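Local coordinates for carboxyl esterase NP (Bacillus subtilis, PDB 4CCW), which catalyses the hydrolysis of carboxylic esters, including esters of naproxen, to an alcohol and a carboxylate, at residues I37-F41 and G42-V46; L112-F115 and D116-I120; L128-G131 and G132-T135; L152-A155 and E156-P160. All coordinates share one frame; numbering follows the deposited sequence.

Contact 1 of 4, residues I37-F41 and G42-V46; sequences ISTRF and GQTHV
Ile37 and Thr44 face each other as an antiparallel hydrogen-bonded pair near the end of a β-hairpin, Ile37 N giving to Thr44 O (2.9 Å) and Thr44 N to Ile37 O (2.8 Å). On the same face the CD1 branch of Ile37 crosses Val46 obliquely and meets its CG2 at 3.6 Å. Ser38 points to the other face, where Gln43, bent at its second torsion, folds its amide back beside Ser38 CB. Next comes Thr39, whose hydroxyl sits between the backbone N and the carbonyl carbon (chi1 73°); from there OG1 gives to Gly42 O at 2.7 Å, in the carbonyl plane and on a lone pair, and accepts from Phe41 N at 3.2 Å, an ST turn. A type I turn runs from Thr39 to Gly42, closed by Gly42 N to Thr39 O (3.0 Å). Within it Arg40 lays CG over the rim of one face of the Phe41 ring and sends its guanidinium to Asp113. Gly42 leaves the turn at phi 118°, where any CB would collide with Phe41 O. The reversal thus seems to draw on a hydroxyl that donates and accepts at once and on a glycine lacking a CB.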
# COMPACT_ATOMS: atom_id res chain seq x y z
N ILE A 37 16.46 -2.11 -5.60
CA ILE A 37 17.05 -2.95 -4.57
C ILE A 37 16.86 -4.40 -4.99
O ILE A 37 15.75 -4.82 -5.30
CB ILE A 37 16.39 -2.70 -3.20
CG1 ILE A 37 16.98 -1.45 -2.56
CG2 ILE A 37 16.55 -3.89 -2.27
CD1 ILE A 37 16.10 -0.86 -1.48
N SER A 38 17.95 -5.16 -5.00
CA SER A 38 17.89 -6.58 -5.31
C SER A 38 17.36 -7.36 -4.10
O SER A 38 17.83 -7.18 -2.99
CB SER A 38 19.28 -7.09 -5.71
OG SER A 38 19.23 -8.46 -6.07
N THR A 39 16.36 -8.20 -4.34
CA THR A 39 15.81 -9.06 -3.29
C THR A 39 15.75 -10.47 -3.85
O THR A 39 15.95 -10.66 -5.05
CB THR A 39 14.37 -8.67 -2.86
OG1 THR A 39 13.44 -9.02 -3.89
CG2 THR A 39 14.26 -7.17 -2.54
N ARG A 40 15.48 -11.46 -3.00
CA ARG A 40 15.45 -12.87 -3.44
C ARG A 40 14.28 -13.12 -4.39
O ARG A 40 14.24 -14.15 -5.08
CB ARG A 40 15.40 -13.83 -2.24
CG ARG A 40 14.05 -13.92 -1.54
CD ARG A 40 14.11 -14.71 -0.25
NE ARG A 40 14.64 -13.91 0.86
CZ ARG A 40 14.84 -14.37 2.09
NH1 ARG A 40 14.55 -15.64 2.39
NH2 ARG A 40 15.32 -13.57 3.02
N PHE A 41 13.33 -12.18 -4.42
CA PHE A 41 12.20 -12.26 -5.34
C PHE A 41 12.20 -11.16 -6.39
O PHE A 41 11.17 -10.91 -7.04
CB PHE A 41 10.88 -12.33 -4.57
CG PHE A 41 10.76 -13.55 -3.70
CD1 PHE A 41 10.77 -14.83 -4.25
CD2 PHE A 41 10.64 -13.42 -2.32
CE1 PHE A 41 10.68 -15.95 -3.43
CE2 PHE A 41 10.55 -14.53 -1.50
CZ PHE A 41 10.56 -15.80 -2.06
N GLY A 42 13.35 -10.51 -6.59
CA GLY A 42 13.53 -9.65 -7.75
C GLY A 42 13.80 -8.20 -7.43
O GLY A 42 13.77 -7.78 -6.26
N GLN A 43 14.07 -7.43 -8.49
CA GLN A 43 14.44 -6.02 -8.34
C GLN A 43 13.24 -5.18 -7.93
O GLN A 43 12.21 -5.15 -8.61
CB GLN A 43 15.05 -5.48 -9.64
CG GLN A 43 16.29 -6.24 -10.11
CD GLN A 43 17.54 -5.91 -9.30
OE1 GLN A 43 17.57 -4.95 -8.54
NE2 GLN A 43 18.59 -6.70 -9.49
N THR A 44 13.42 -4.46 -6.82
CA THR A 44 12.34 -3.75 -6.16
C THR A 44 12.58 -2.24 -6.25
O THR A 44 13.63 -1.75 -5.83
CB THR A 44 12.23 -4.20 -4.69
OG1 THR A 44 11.92 -5.60 -4.67
CG2 THR A 44 11.15 -3.45 -3.94
N HIS A 45 11.61 -1.53 -6.80
CA HIS A 45 11.73 -0.10 -7.02
C HIS A 45 11.40 0.66 -5.76
O HIS A 45 10.43 0.35 -5.06
CB HIS A 45 10.84 0.32 -8.19
CG HIS A 45 11.07 1.73 -8.66
ND1 HIS A 45 10.29 2.76 -8.28
CD2 HIS A 45 12.04 2.27 -9.50
CE1 HIS A 45 10.75 3.90 -8.84
NE2 HIS A 45 11.81 3.59 -9.59
N VAL A 46 12.24 1.65 -5.45
CA VAL A 46 12.09 2.46 -4.24
C VAL A 46 12.27 3.93 -4.58
O VAL A 46 13.14 4.30 -5.38
CB VAL A 46 13.12 2.06 -3.15
CG1 VAL A 46 12.91 2.84 -1.85
CG2 VAL A 46 13.05 0.57 -2.84

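Contact 2 of 4, residues L112-F115 and D116-I120; sequences LDVF and DNLGI
Phe115 O takes the N-H of Ile120 at 3.0 Å across the last turn of helix 104-118, the defining long bond of a Schellman motif. Gly119 leaves the helix with a positive phi of 76°, and its N reaches Asp116 O inside the same turn. The tight part of the contact lies on the side turned to the β-sheet of this α/β-hydrolase fold. There Ile120 CG2, anti to its own backbone N, comes up slantwise to the Phe115 ring and meets CD2 at 3.6 Å; Val58 packs against both side chains. One step round the helix, Val114 and Leu118 lie side by side and point the same way, CG1 of the valine against CD1 of the leucine at 3.8 Å, with Val86 and Tyr84 of the sheet beyond them.

The outer side is looser and largely polar. Leu112 CD1 merely skirts the Asp116 carboxylate, 3.6 Å from its OD2. The two carboxylates, Asp113 and Asp116, stand one helical turn apart; Asp113 OD1 and Asp116 OD2 are separated by 4.9 Å, where like charges may disfavour each other, but each aspartate has an arginine partner, Arg145 in the case of Asp116. A water may soften the remaining repulsion by donating to Asp113 OD1 at 3.0 Å and, at a rather short 2.5 Å, to Asp116 OD2.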
# COMPACT_ATOMS: atom_id res chain seq x y z
N LEU A 112 11.72 -8.34 4.20
CA LEU A 112 12.93 -8.53 5.00
C LEU A 112 14.16 -8.07 4.21
O LEU A 112 14.92 -7.22 4.69
CB LEU A 112 13.09 -10.00 5.43
CG LEU A 112 14.39 -10.42 6.14
CD1 LEU A 112 14.58 -9.68 7.45
CD2 LEU A 112 14.43 -11.92 6.38
N ASP A 113 14.32 -8.61 3.00
CA ASP A 113 15.41 -8.22 2.09
C ASP A 113 15.48 -6.71 1.84
O ASP A 113 16.55 -6.12 1.86
CB ASP A 113 15.26 -8.93 0.74
CG ASP A 113 15.48 -10.43 0.83
OD1 ASP A 113 15.93 -10.94 1.88
OD2 ASP A 113 15.22 -11.10 -0.19
N VAL A 114 14.33 -6.10 1.56
CA VAL A 114 14.26 -4.65 1.38
C VAL A 114 14.81 -3.92 2.61
O VAL A 114 15.68 -3.04 2.47
CB VAL A 114 12.81 -4.21 1.10
CG1 VAL A 114 12.70 -2.69 1.09
CG2 VAL A 114 12.30 -4.79 -0.21
N PHE A 115 14.32 -4.28 3.79
CA PHE A 115 14.79 -3.70 5.05
C PHE A 115 16.30 -3.87 5.19
O PHE A 115 17.02 -2.90 5.41
CB PHE A 115 14.09 -4.36 6.24
CG PHE A 115 12.79 -3.71 6.66
CD1 PHE A 115 11.73 -3.56 5.76
CD2 PHE A 115 12.60 -3.31 7.97
CE1 PHE A 115 10.53 -2.97 6.16
CE2 PHE A 115 11.41 -2.72 8.39
CZ PHE A 115 10.36 -2.57 7.48
N ASP A 116 16.78 -5.11 5.05
CA ASP A 116 18.21 -5.41 5.20
C ASP A 116 19.07 -4.60 4.21
O ASP A 116 20.11 -4.05 4.59
CB ASP A 116 18.48 -6.92 5.03
CG ASP A 116 17.90 -7.76 6.16
OD1 ASP A 116 17.55 -7.21 7.24
OD2 ASP A 116 17.81 -8.99 5.98
N ASN A 117 18.61 -4.53 2.96
CA ASN A 117 19.32 -3.83 1.90
C ASN A 117 19.32 -2.30 1.99
O ASN A 117 20.18 -1.64 1.41
CB ASN A 117 18.81 -4.29 0.54
CG ASN A 117 19.07 -5.76 0.30
OD1 ASN A 117 19.65 -6.45 1.14
ND2 ASN A 117 18.64 -6.26 -0.85
N LEU A 118 18.35 -1.77 2.73
CA LEU A 118 18.30 -0.34 3.04
C LEU A 118 19.01 -0.04 4.35
O LEU A 118 19.16 1.13 4.74
CB LEU A 118 16.84 0.14 3.11
CG LEU A 118 16.12 0.32 1.77
CD1 LEU A 118 14.61 0.44 1.95
CD2 LEU A 118 16.68 1.53 1.03
N GLY A 119 19.45 -1.09 5.04
CA GLY A 119 20.20 -0.93 6.29
C GLY A 119 19.31 -0.55 7.46
O GLY A 119 19.77 0.03 8.44
N ILE A 120 18.03 -0.90 7.35
CA ILE A 120 17.06 -0.63 8.39
C ILE A 120 17.20 -1.65 9.52
O ILE A 120 17.33 -2.86 9.27
CB ILE A 120 15.62 -0.56 7.83
CG1 ILE A 120 15.46 0.67 6.92
CG2 ILE A 120 14.60 -0.53 8.96
CD1 ILE A 120 14.23 0.67 6.03
O HOH W 1 18.13 -10.37 3.87

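Contact 3 of 4, residues L128-G131 and G132-T135; sequences LSLG and GLHT
Gly131 O is gripped twice by Thr135, by its backbone N and by its hydroxyl OG1, both at 2.9 Å and arriving from opposite faces of the carbonyl plane. With OG1 beside its own backbone N (chi1 -65°), the threonine can turn its hydroxyl back to the preceding helical turn. The segment is the strand-to-helix turn of the α/β-hydrolase fold and fits the nucleophile elbow, Gly-x-Ser-x-Gly. At its apex Ser129 adopts the strained backbone pair 55°/-126°, which lifts its side chain out of the turn into the ligand pocket, near His273, an arrangement consistent with a catalytic nucleophile. Its OG is also bonded to Ala63 N. The bend leaves little room at Gly132, where a CB would lie tight against Ser129 O.

Once past the bend, helix 130-141 settles into regular bonding. Leu133 N reaches Ser129 O at 3.3 Å, and His134 N meets Leu130 O at 3.0 Å. That same carbonyl oxygen also lies in the plane of the imidazole, at its edge, 3.3 Å from His134 CD2. Phe220 and Tyr107 meet the imidazole edge-to-face, which probably helps to hold its rotation. Replacing the histidine with an alanine would probably leave those two rings without their common partner and open a gap beside Leu130. The leucine contributes two neighbouring atoms here, CG and CD1, each 3.8 Å from His134 CD2.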
# COMPACT_ATOMS: atom_id res chain seq x y z
N LEU A 128 -1.37 1.21 2.88
CA LEU A 128 -2.78 1.35 2.55
C LEU A 128 -3.20 0.18 1.66
O LEU A 128 -2.42 -0.29 0.82
CB LEU A 128 -3.05 2.71 1.88
CG LEU A 128 -4.49 3.08 1.54
CD1 LEU A 128 -4.79 4.54 1.88
CD2 LEU A 128 -4.78 2.79 0.07
N SER A 129 -4.45 -0.28 1.84
CA SER A 129 -5.01 -1.35 0.98
C SER A 129 -4.08 -2.59 0.99
O SER A 129 -3.72 -3.07 2.05
CB SER A 129 -5.31 -0.81 -0.44
OG SER A 129 -5.23 -1.80 -1.48
N LEU A 130 -3.66 -3.07 -0.18
CA LEU A 130 -2.70 -4.18 -0.26
C LEU A 130 -1.48 -4.00 0.67
O LEU A 130 -1.09 -4.93 1.39
CB LEU A 130 -2.25 -4.40 -1.71
CG LEU A 130 -1.32 -5.58 -1.99
CD1 LEU A 130 -1.94 -6.88 -1.52
CD2 LEU A 130 -0.97 -5.64 -3.48
N GLY A 131 -0.93 -2.79 0.66
CA GLY A 131 0.22 -2.42 1.50
C GLY A 131 -0.07 -2.54 2.98
O GLY A 131 0.82 -2.85 3.75
N GLY A 132 -1.32 -2.29 3.37
CA GLY A 132 -1.73 -2.45 4.79
C GLY A 132 -1.70 -3.92 5.21
O GLY A 132 -1.33 -4.24 6.33
N LEU A 133 -2.10 -4.79 4.29
CA LEU A 133 -2.11 -6.24 4.51
C LEU A 133 -0.68 -6.77 4.63
O LEU A 133 -0.38 -7.51 5.59
CB LEU A 133 -2.88 -6.95 3.39
CG LEU A 133 -2.81 -8.47 3.22
CD1 LEU A 133 -3.13 -9.22 4.51
CD2 LEU A 133 -3.77 -8.86 2.09
N HIS A 134 0.19 -6.35 3.71
CA HIS A 134 1.63 -6.63 3.79
C HIS A 134 2.18 -6.15 5.11
O HIS A 134 2.96 -6.85 5.75
CB HIS A 134 2.37 -5.97 2.63
CG HIS A 134 2.33 -6.76 1.35
ND1 HIS A 134 3.37 -7.50 0.92
CD2 HIS A 134 1.32 -6.90 0.39
CE1 HIS A 134 3.05 -8.10 -0.25
NE2 HIS A 134 1.80 -7.72 -0.58
N THR A 135 1.78 -4.96 5.53
CA THR A 135 2.27 -4.40 6.79
C THR A 135 1.88 -5.28 7.98
O THR A 135 2.73 -5.61 8.81
CB THR A 135 1.83 -2.94 7.00
OG1 THR A 135 2.44 -2.12 5.99
CG2 THR A 135 2.28 -2.42 8.38

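Contact 4 of 4, residues L152-A155 and E156-P160; sequences LSPA and ETFLP
Thr157 OG1 gives a 2.8 Å hydrogen bond to Ala155 O, in the loop that follows strand 146-152 of the α/β-hydrolase fold. The donor stands above the carbonyl plane and not on a lone pair. Thr157 is the centre of a classic γ-turn: its backbone angles are 75° and -65°, and Phe158 N returns to Glu156 O at 2.8 Å. Glu156 also has a positive phi, so two successive non-glycine residues share this uncommon feature.

The side chains divide the space inside this bend. In Thr157, chi1 of -55° keeps OG1 beside the backbone N, facing Ala155, and sends CG2 anti to that N, over the rim of one Phe158 face, 3.7 Å above the ring plane. An alanine at this position would probably leave Ala155 O without its hydroxyl donor and that part of the phenylalanine ring without its methyl cover. Pro154 serves both neighbours: CB lies 3.5 Å from Thr157 OG1, while CG reaches the Phe158 ring, the two side chains crossing at about a right angle. Beyond the ring lie Met136, Leu238 and Ala256, which carry the packing to two helices and a strand. Glu156 behaves differently, its chain extended beyond CG so that OE2 accepts from Phe161 N. Between proline and phenylalanine the approach is even, Pro154 CG standing 4.0 Å from both CD2 and CE2 of Phe158.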
# COMPACT_ATOMS: atom_id res chain seq x y z
N LEU A 152 -3.79 1.56 6.88
CA LEU A 152 -4.87 2.38 6.33
C LEU A 152 -5.73 1.54 5.40
O LEU A 152 -5.20 0.99 4.44
CB LEU A 152 -4.29 3.57 5.54
CG LEU A 152 -3.72 4.81 6.26
CD1 LEU A 152 -3.01 4.54 7.58
CD2 LEU A 152 -2.80 5.60 5.34
N SER A 153 -7.04 1.47 5.67
CA SER A 153 -7.96 0.79 4.74
C SER A 153 -7.37 -0.54 4.22
O SER A 153 -7.28 -0.75 3.01
CB SER A 153 -8.24 1.70 3.53
OG SER A 153 -8.70 2.97 3.95
N PRO A 154 -6.95 -1.44 5.13
CA PRO A 154 -6.22 -2.63 4.69
C PRO A 154 -7.02 -3.56 3.79
O PRO A 154 -8.22 -3.75 4.02
CB PRO A 154 -5.89 -3.36 5.99
CG PRO A 154 -6.95 -2.89 6.96
CD PRO A 154 -7.15 -1.44 6.59
N ALA A 155 -6.36 -4.19 2.82
CA ALA A 155 -7.01 -5.23 2.03
C ALA A 155 -7.28 -6.38 2.98
O ALA A 155 -6.36 -6.89 3.63
CB ALA A 155 -6.13 -5.70 0.89
N GLU A 156 -8.54 -6.77 3.08
CA GLU A 156 -8.99 -7.78 4.04
C GLU A 156 -8.37 -7.56 5.41
O GLU A 156 -8.65 -6.53 6.01
CB GLU A 156 -8.82 -9.20 3.44
CG GLU A 156 -9.85 -9.42 2.35
CD GLU A 156 -10.11 -10.90 2.05
OE1 GLU A 156 -9.27 -11.75 2.38
OE2 GLU A 156 -11.18 -11.19 1.50
N THR A 157 -7.51 -8.47 5.88
CA THR A 157 -6.80 -8.32 7.17
C THR A 157 -7.71 -8.57 8.39
O THR A 157 -7.50 -9.53 9.13
CB THR A 157 -6.06 -6.95 7.27
OG1 THR A 157 -5.19 -6.81 6.14
CG2 THR A 157 -5.23 -6.83 8.59
N PHE A 158 -8.72 -7.71 8.58
CA PHE A 158 -9.69 -7.91 9.66
C PHE A 158 -10.99 -8.57 9.21
O PHE A 158 -11.56 -9.39 9.92
CB PHE A 158 -9.95 -6.60 10.41
CG PHE A 158 -8.70 -5.96 10.91
CD1 PHE A 158 -8.01 -6.51 12.01
CD2 PHE A 158 -8.16 -4.86 10.27
CE1 PHE A 158 -6.83 -5.95 12.45
CE2 PHE A 158 -6.99 -4.28 10.73
CZ PHE A 158 -6.32 -4.83 11.82
N LEU A 159 -11.46 -8.22 8.01
CA LEU A 159 -12.69 -8.76 7.46
C LEU A 159 -12.44 -9.19 6.03
O LEU A 159 -11.56 -8.61 5.39
CB LEU A 159 -13.79 -7.68 7.40
CG LEU A 159 -14.37 -7.12 8.69
CD1 LEU A 159 -15.48 -6.15 8.31
CD2 LEU A 159 -14.90 -8.25 9.57
N PRO A 160 -13.23 -10.16 5.51
CA PRO A 160 -13.12 -10.48 4.09
C PRO A 160 -13.73 -9.39 3.23
O PRO A 160 -14.55 -8.61 3.73
CB PRO A 160 -13.93 -11.76 3.94
CG PRO A 160 -14.82 -11.83 5.12
CD PRO A 160 -14.21 -11.01 6.22

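The four contacts follow one another along the chain without nesting or crossing, and each is a local turn or cap. Contact 1 closes the hairpin between strands 32-39 and 42-49; contact 2 ends helix 104-118, which packs on that hairpin through Ile37 on Leu118. Contact 3 then bends strand 123-128 into helix 130-141, and contact 4 lies in the loop after the neighbouring strand 146-152. These last two touch as well: Ser129 probably exchanges main-chain hydrogen bonds with Leu152 and Ala155. Contacts 1 and 4 lie on opposite sides of the chain's centre, their own centres about 25 Å apart.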